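PDB 4EHY: tetraacyldisaccharide 4'-kinase from Aquifex aeolicus, which probably transfers the gamma-phosphate of ATP to the 4'-position of a tetraacyldisaccharide 1-phosphate, giving lipid IVA, the last step of lipid IVA biosynthesis. Local coordinates for residues Leu82-Tyr87 and Val111-Ser116; Gln188-Phe193 and Met204-Cys209. All coordinates share one frame; numbering follows the deposited sequence.

Contact 1 of 2, residues Leu82-Tyr87 and Val111-Ser116; sequences LIVSEY and VSVVAS
Val84 and Ser85 both give their backbone N-H to one oxygen, Val113 O. The bond from Val84 N is 2.7 Å, with the donor tilted from the carbonyl plane. The bond from Ser85 N to Val113 O is longer, 3.2 Å, and lies in that plane on a lone pair. Two residues facing one make this a classic beta bulge in an antiparallel pair. Before it, Leu82 and Ala115 exchange backbone bonds: Leu82 N to Ala115 O is 2.8 Å and Ala115 N to Leu82 O is 2.7 Å. Beyond it, Val113 N donates back to Ser85 O.

At the far end a side chain takes over. Ser112 OG sits beside its own backbone N (chi1 -75°) and accepts Tyr87 N at 2.9 Å in a nearly straight bond (168°). The same oxygen lies 3.4 Å above the Tyr87 ring plane, over its centre. If Tyr87 were an alanine, this hydroxyl would probably lose its aromatic lid, and Leu130 O its bond from the phenol. Water 1 joins Ser85 OG and Val111 O.

Further out, Ile83 CG1 meets Val114 CG2 at 4.1 Å, on the face where Ile83 touches helix 119-130. Ser85 and Val113 point to the other face, and Val84 leans toward the partner strand; all three touch Ala105 of helix 99-107. Strand 67-71 pairs with the other edge of 112-115, in parallel.

Neither N-H of the bulge loses its acceptor, since one carbonyl serves both. The buried Ser112 OG accepts the Tyr87 amide.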
loop_
_atom_site.group_PDB
_atom_site.type_symbol
_atom_site.label_atom_id
_atom_site.label_comp_id
_atom_site.label_asym_id
_atom_site.label_seq_id
_atom_site.Cartn_x
_atom_site.Cartn_y
_atom_site.Cartn_z
ATOM N N LEU A 82 17.306 -0.340 6.382
ATOM C CA LEU A 82 17.773 -0.020 5.046
ATOM C C LEU A 82 17.131 1.241 4.511
ATOM O O LEU A 82 15.910 1.366 4.505
ATOM C CB LEU A 82 17.460 -1.172 4.095
ATOM C CG LEU A 82 17.880 -0.934 2.646
ATOM C CD1 LEU A 82 19.410 -0.917 2.528
ATOM C CD2 LEU A 82 17.267 -1.993 1.728
ATOM N N ILE A 83 17.960 2.170 4.048
ATOM C CA ILE A 83 17.455 3.352 3.370
ATOM C C ILE A 83 17.234 3.045 1.897
ATOM O O ILE A 83 18.182 2.786 1.147
ATOM C CB ILE A 83 18.386 4.560 3.556
ATOM C CG1 ILE A 83 18.431 4.951 5.041
ATOM C CG2 ILE A 83 17.905 5.733 2.717
ATOM C CD1 ILE A 83 19.306 6.149 5.342
ATOM N N VAL A 84 15.969 3.061 1.485
ATOM C CA VAL A 84 15.624 2.691 0.117
ATOM C C VAL A 84 15.811 3.871 -0.816
ATOM O O VAL A 84 16.407 3.742 -1.878
ATOM C CB VAL A 84 14.196 2.154 0.028
ATOM C CG1 VAL A 84 13.749 2.042 -1.446
ATOM C CG2 VAL A 84 14.110 0.811 0.746
ATOM N N SER A 85 15.304 5.028 -0.412
ATOM C CA SER A 85 15.526 6.237 -1.183
ATOM C C SER A 85 15.667 7.437 -0.260
ATOM O O SER A 85 15.065 7.494 0.825
ATOM C CB SER A 85 14.390 6.479 -2.172
ATOM O OG SER A 85 13.248 6.980 -1.498
ATOM N N GLU A 86 16.479 8.388 -0.707
ATOM C CA GLU A 86 16.702 9.628 0.018
ATOM C C GLU A 86 16.121 10.768 -0.806
ATOM O O GLU A 86 16.642 11.122 -1.862
ATOM C CB GLU A 86 18.202 9.813 0.281
ATOM C CG GLU A 86 18.815 8.656 1.084
ATOM C CD GLU A 86 20.337 8.741 1.220
ATOM O OE1 GLU A 86 20.990 9.328 0.330
ATOM O OE2 GLU A 86 20.882 8.213 2.217
ATOM N N TYR A 87 15.009 11.308 -0.335
ATOM C CA TYR A 87 14.282 12.344 -1.055
ATOM C C TYR A 87 14.307 12.157 -2.569
ATOM O O TYR A 87 14.575 13.095 -3.318
ATOM C CB TYR A 87 14.780 13.727 -0.636
ATOM C CG TYR A 87 14.562 13.950 0.840
ATOM C CD1 TYR A 87 13.276 13.993 1.365
ATOM C CD2 TYR A 87 15.634 14.069 1.717
ATOM C CE1 TYR A 87 13.060 14.175 2.717
ATOM C CE2 TYR A 87 15.430 14.254 3.073
ATOM C CZ TYR A 87 14.138 14.309 3.568
ATOM O OH TYR A 87 13.912 14.482 4.912
ATOM N N VAL A 111 10.142 12.020 -1.768
ATOM C CA VAL A 111 9.993 11.356 -0.476
ATOM C C VAL A 111 11.171 10.432 -0.169
ATOM O O VAL A 111 11.785 9.889 -1.078
ATOM C CB VAL A 111 8.687 10.530 -0.451
ATOM C CG1 VAL A 111 8.546 9.782 0.851
ATOM C CG2 VAL A 111 7.475 11.432 -0.686
ATOM N N SER A 112 11.469 10.246 1.115
ATOM C CA SER A 112 12.432 9.235 1.548
ATOM C C SER A 112 11.716 7.943 1.904
ATOM O O SER A 112 10.548 7.953 2.295
ATOM C CB SER A 112 13.219 9.713 2.773
ATOM O OG SER A 112 14.183 10.686 2.411
ATOM N N VAL A 113 12.417 6.823 1.778
ATOM C CA VAL A 113 11.823 5.547 2.129
ATOM C C VAL A 113 12.832 4.719 2.893
ATOM O O VAL A 113 13.980 4.592 2.480
ATOM C CB VAL A 113 11.327 4.761 0.891
ATOM C CG1 VAL A 113 10.656 3.470 1.343
ATOM C CG2 VAL A 113 10.355 5.606 0.064
ATOM N N VAL A 114 12.387 4.167 4.018
ATOM C CA VAL A 114 13.232 3.327 4.850
ATOM C C VAL A 114 12.558 1.988 5.095
ATOM O O VAL A 114 11.374 1.941 5.425
ATOM C CB VAL A 114 13.541 4.004 6.207
ATOM C CG1 VAL A 114 14.216 3.020 7.156
ATOM C CG2 VAL A 114 14.418 5.229 5.991
ATOM N N ALA A 115 13.313 0.902 4.926
ATOM C CA ALA A 115 12.799 -0.427 5.232
ATOM C C ALA A 115 13.411 -0.957 6.528
ATOM O O ALA A 115 14.633 -0.942 6.708
ATOM C CB ALA A 115 13.063 -1.382 4.079
ATOM N N SER A 116 12.561 -1.419 7.438
ATOM C CA SER A 116 13.040 -1.893 8.737
ATOM C C SER A 116 11.978 -2.712 9.460
ATOM O O SER A 116 10.830 -2.271 9.606
ATOM C CB SER A 116 13.468 -0.715 9.613
ATOM O OG SER A 116 14.125 -1.180 10.781
HETATM O O HOH W 1 11.686 8.484 -3.299
#

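Contact 2 of 2, residues Gln188-Phe193 and Met204-Cys209; sequences QEVEPF and MFREFC. With ADP (adenosine-5'-diphosphate), chain B.
Glu189 reaches Arg206 with both carboxylate oxygens. The salt bridge runs to one of them, OE2, which takes Arg206 NH2 at 2.8 Å and Arg206 NE at 2.9 Å. Both nitrogens approach with OE2 in the guanidinium plane. The carboxylate itself is turned, its plane 58° from that of the guanidinium. A first torsion of 78° and a further bend at chi2 curl the Glu189 chain back toward the strand.

The other oxygen is used for backbone bonding. Arg206 N donates to Glu189 OE1 at 2.9 Å, coming from above the carboxylate plane. Water 2 donates to both Glu189 OE1 and Met204 O. Gln188 N also donates to Met204 O, at 3.3 Å. Within the loop, the Gln188 amide closes a two-way link with the backbone of Phe193: OE1 accepts Phe193 N, and NE2 donates to Phe193 O.

Phe208 supplies the aromatic contact. Its CZ lies 3.6 Å above one face of the Arg206 guanidinium, toward its rim. Glu189 CG meets the edge of the Phe208 ring, 3.8 Å from CE1.

Two side chains approach the nucleotide. Phe208 CE2 is 3.4 Å from ADP N1, and Arg206 NH1 is 3.4 Å from ADP N7. The salt bridge probably helps to place the arginine beside the adenine. Gln240 OE1 also bonds Arg206 NH2, and its NE2 bonds ADP.

Strand 201-212 runs between strand 182-186, which is parallel to it, and strand 291-300, which is antiparallel. Helix 238-248 packs on Val190, Arg206 and Phe208.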
loop_
_atom_site.group_PDB
_atom_site.type_symbol
_atom_site.label_atom_id
_atom_site.label_comp_id
_atom_site.label_asym_id
_atom_site.label_seq_id
_atom_site.Cartn_x
_atom_site.Cartn_y
_atom_site.Cartn_z
ATOM N N GLN A 188 -14.080 1.691 -3.694
ATOM C CA GLN A 188 -15.453 2.118 -3.971
ATOM C C GLN A 188 -15.774 1.978 -5.459
ATOM O O GLN A 188 -16.900 1.668 -5.831
ATOM C CB GLN A 188 -15.702 3.551 -3.495
ATOM C CG GLN A 188 -15.545 3.741 -1.995
ATOM C CD GLN A 188 -16.638 3.047 -1.204
ATOM O OE1 GLN A 188 -17.737 2.821 -1.709
ATOM N NE2 GLN A 188 -16.340 2.707 0.046
ATOM N N GLU A 189 -14.778 2.188 -6.316
ATOM C CA GLU A 189 -15.023 2.157 -7.757
ATOM C C GLU A 189 -15.306 0.750 -8.277
ATOM O O GLU A 189 -15.701 0.583 -9.419
ATOM C CB GLU A 189 -13.849 2.758 -8.532
ATOM C CG GLU A 189 -12.670 1.823 -8.670
ATOM C CD GLU A 189 -11.910 1.611 -7.356
ATOM O OE1 GLU A 189 -12.096 2.402 -6.405
ATOM O OE2 GLU A 189 -11.121 0.653 -7.284
ATOM N N VAL A 190 -15.097 -0.268 -7.453
ATOM C CA VAL A 190 -15.363 -1.624 -7.914
ATOM C C VAL A 190 -16.238 -2.429 -6.944
ATOM O O VAL A 190 -16.923 -3.365 -7.356
ATOM C CB VAL A 190 -14.059 -2.367 -8.281
ATOM C CG1 VAL A 190 -13.247 -2.685 -7.043
ATOM C CG2 VAL A 190 -14.372 -3.623 -9.056
ATOM N N GLU A 191 -16.239 -2.048 -5.666
ATOM C CA GLU A 191 -17.118 -2.674 -4.676
ATOM C C GLU A 191 -17.630 -1.658 -3.659
ATOM O O GLU A 191 -17.201 -1.661 -2.505
ATOM C CB GLU A 191 -16.388 -3.793 -3.942
ATOM C CG GLU A 191 -16.017 -4.975 -4.807
ATOM C CD GLU A 191 -17.040 -6.083 -4.733
ATOM O OE1 GLU A 191 -18.032 -5.924 -3.988
ATOM O OE2 GLU A 191 -16.850 -7.111 -5.418
ATOM N N PRO A 192 -18.555 -0.788 -4.082
ATOM C CA PRO A 192 -19.019 0.302 -3.220
ATOM C C PRO A 192 -19.597 -0.255 -1.930
ATOM O O PRO A 192 -20.165 -1.344 -1.950
ATOM C CB PRO A 192 -20.140 0.950 -4.035
ATOM C CG PRO A 192 -19.988 0.431 -5.425
ATOM C CD PRO A 192 -19.375 -0.921 -5.296
ATOM N N PHE A 193 -19.443 0.471 -0.826
ATOM C CA PHE A 193 -20.095 0.099 0.427
ATOM C C PHE A 193 -20.071 1.247 1.422
ATOM O O PHE A 193 -19.256 2.165 1.304
ATOM C CB PHE A 193 -19.459 -1.154 1.041
ATOM C CG PHE A 193 -18.107 -0.917 1.676
ATOM C CD1 PHE A 193 -16.993 -0.616 0.893
ATOM C CD2 PHE A 193 -17.943 -1.024 3.055
ATOM C CE1 PHE A 193 -15.748 -0.409 1.476
ATOM C CE2 PHE A 193 -16.694 -0.826 3.645
ATOM C CZ PHE A 193 -15.598 -0.515 2.850
ATOM N N MET A 204 -12.646 6.004 -0.587
ATOM C CA MET A 204 -11.511 6.107 -1.495
ATOM C C MET A 204 -11.866 5.501 -2.845
ATOM O O MET A 204 -12.330 4.363 -2.920
ATOM C CB MET A 204 -10.297 5.379 -0.912
ATOM C CG MET A 204 -9.102 5.282 -1.841
ATOM S SD MET A 204 -7.692 4.506 -1.011
ATOM C CE MET A 204 -6.821 3.757 -2.391
ATOM N N PHE A 205 -11.635 6.264 -3.908
ATOM C CA PHE A 205 -11.896 5.790 -5.261
ATOM C C PHE A 205 -10.591 5.745 -6.036
ATOM O O PHE A 205 -9.690 6.545 -5.799
ATOM C CB PHE A 205 -12.898 6.714 -5.975
ATOM C CG PHE A 205 -14.284 6.724 -5.366
ATOM C CD1 PHE A 205 -15.303 5.946 -5.908
ATOM C CD2 PHE A 205 -14.580 7.547 -4.285
ATOM C CE1 PHE A 205 -16.589 5.973 -5.367
ATOM C CE2 PHE A 205 -15.859 7.579 -3.736
ATOM C CZ PHE A 205 -16.866 6.789 -4.277
ATOM N N ARG A 206 -10.467 4.792 -6.947
ATOM C CA ARG A 206 -9.333 4.798 -7.865
ATOM C C ARG A 206 -9.848 5.191 -9.249
ATOM O O ARG A 206 -10.756 4.545 -9.794
ATOM C CB ARG A 206 -8.631 3.438 -7.885
ATOM C CG ARG A 206 -7.784 3.160 -6.633
ATOM C CD ARG A 206 -7.231 1.729 -6.614
ATOM N NE ARG A 206 -8.285 0.766 -6.898
ATOM C CZ ARG A 206 -8.106 -0.543 -6.987
ATOM N NH1 ARG A 206 -6.901 -1.059 -6.818
ATOM N NH2 ARG A 206 -9.137 -1.332 -7.276
ATOM N N GLU A 207 -9.314 6.287 -9.784
ATOM C CA GLU A 207 -9.700 6.763 -11.115
ATOM C C GLU A 207 -8.706 6.243 -12.153
ATOM O O GLU A 207 -7.576 6.734 -12.254
ATOM C CB GLU A 207 -9.760 8.294 -11.165
ATOM C CG GLU A 207 -10.204 8.848 -12.529
ATOM C CD GLU A 207 -9.932 10.328 -12.681
ATOM O OE1 GLU A 207 -10.167 11.083 -11.717
ATOM O OE2 GLU A 207 -9.479 10.743 -13.767
ATOM N N PHE A 208 -9.118 5.226 -12.903
ATOM C CA PHE A 208 -8.245 4.597 -13.887
ATOM C C PHE A 208 -8.218 5.420 -15.161
ATOM O O PHE A 208 -9.100 5.319 -15.989
ATOM C CB PHE A 208 -8.703 3.165 -14.150
ATOM C CG PHE A 208 -8.649 2.309 -12.928
ATOM C CD1 PHE A 208 -9.779 2.119 -12.145
ATOM C CD2 PHE A 208 -7.448 1.742 -12.523
ATOM C CE1 PHE A 208 -9.719 1.352 -10.996
ATOM C CE2 PHE A 208 -7.381 0.970 -11.378
ATOM C CZ PHE A 208 -8.513 0.771 -10.612
ATOM N N CYS A 209 -7.178 6.229 -15.300
ATOM C CA CYS A 209 -7.156 7.291 -16.292
ATOM C C CYS A 209 -6.013 7.131 -17.291
ATOM O O CYS A 209 -6.021 7.740 -18.353
ATOM C CB CYS A 209 -6.950 8.621 -15.567
ATOM S SG CYS A 209 -5.350 8.685 -14.678
HETATM P PB ADP B . -1.635 -3.270 -0.912
HETATM O O1B ADP B . -0.458 -4.167 -0.619
HETATM O O2B ADP B . -2.707 -3.292 0.154
HETATM O O3B ADP B . -1.210 -1.856 -1.251
HETATM P PA ADP B . -1.828 -4.531 -3.570
HETATM O O1A ADP B . -3.037 -4.392 -4.452
HETATM O O2A ADP B . -1.152 -5.864 -3.415
HETATM O O3A ADP B . -2.386 -3.922 -2.172
HETATM O "O5'" ADP B . -0.708 -3.521 -4.101
HETATM C "C5'" ADP B . -1.038 -2.173 -4.393
HETATM C "C4'" ADP B . -0.334 -1.828 -5.700
HETATM O "O4'" ADP B . -0.650 -2.818 -6.709
HETATM C "C3'" ADP B . -0.872 -0.514 -6.214
HETATM O "O3'" ADP B . -0.059 0.558 -5.748
HETATM C "C2'" ADP B . -0.812 -0.675 -7.715
HETATM O "O2'" ADP B . 0.516 -0.369 -8.150
HETATM C "C1'" ADP B . -1.022 -2.161 -7.929
HETATM N N9 ADP B . -2.465 -2.416 -8.172
HETATM C C8 ADP B . -3.285 -3.126 -7.373
HETATM N N7 ADP B . -4.541 -3.198 -7.888
HETATM C C5 ADP B . -4.531 -2.523 -9.053
HETATM C C6 ADP B . -5.529 -2.208 -10.105
HETATM N N6 ADP B . -6.830 -2.632 -10.018
HETATM N N1 ADP B . -5.093 -1.480 -11.154
HETATM C C2 ADP B . -3.821 -1.050 -11.262
HETATM N N3 ADP B . -2.870 -1.293 -10.345
HETATM C C4 ADP B . -3.161 -2.019 -9.239
HETATM O O HOH W 2 -10.385 2.603 -4.148
#

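How the contacts relate
The two contacts follow one another along the chain and neither nest nor cross. Helix 13-26, strand 38-43, the predicted ATP-binding loop 45-52 with helix 51-61, and strand 67-71 come first. Contact 1 opens at strand 82-86. The chain then passes through helices 94-97 and 99-107 and closes the loop at strand 112-115. Helix 119-130 and strands 134-138, 150-156 and 182-186 come next. Contact 2 then joins the loop 188-193 to strand 201-212, closing a shorter excursion with no helix. The centres lie 29 Å apart. Contact 1 ties strand 82-86 to the edge of strand 112-115, with the Val113 side chain about 13 Å from ADP; contact 2 lies at the adenine.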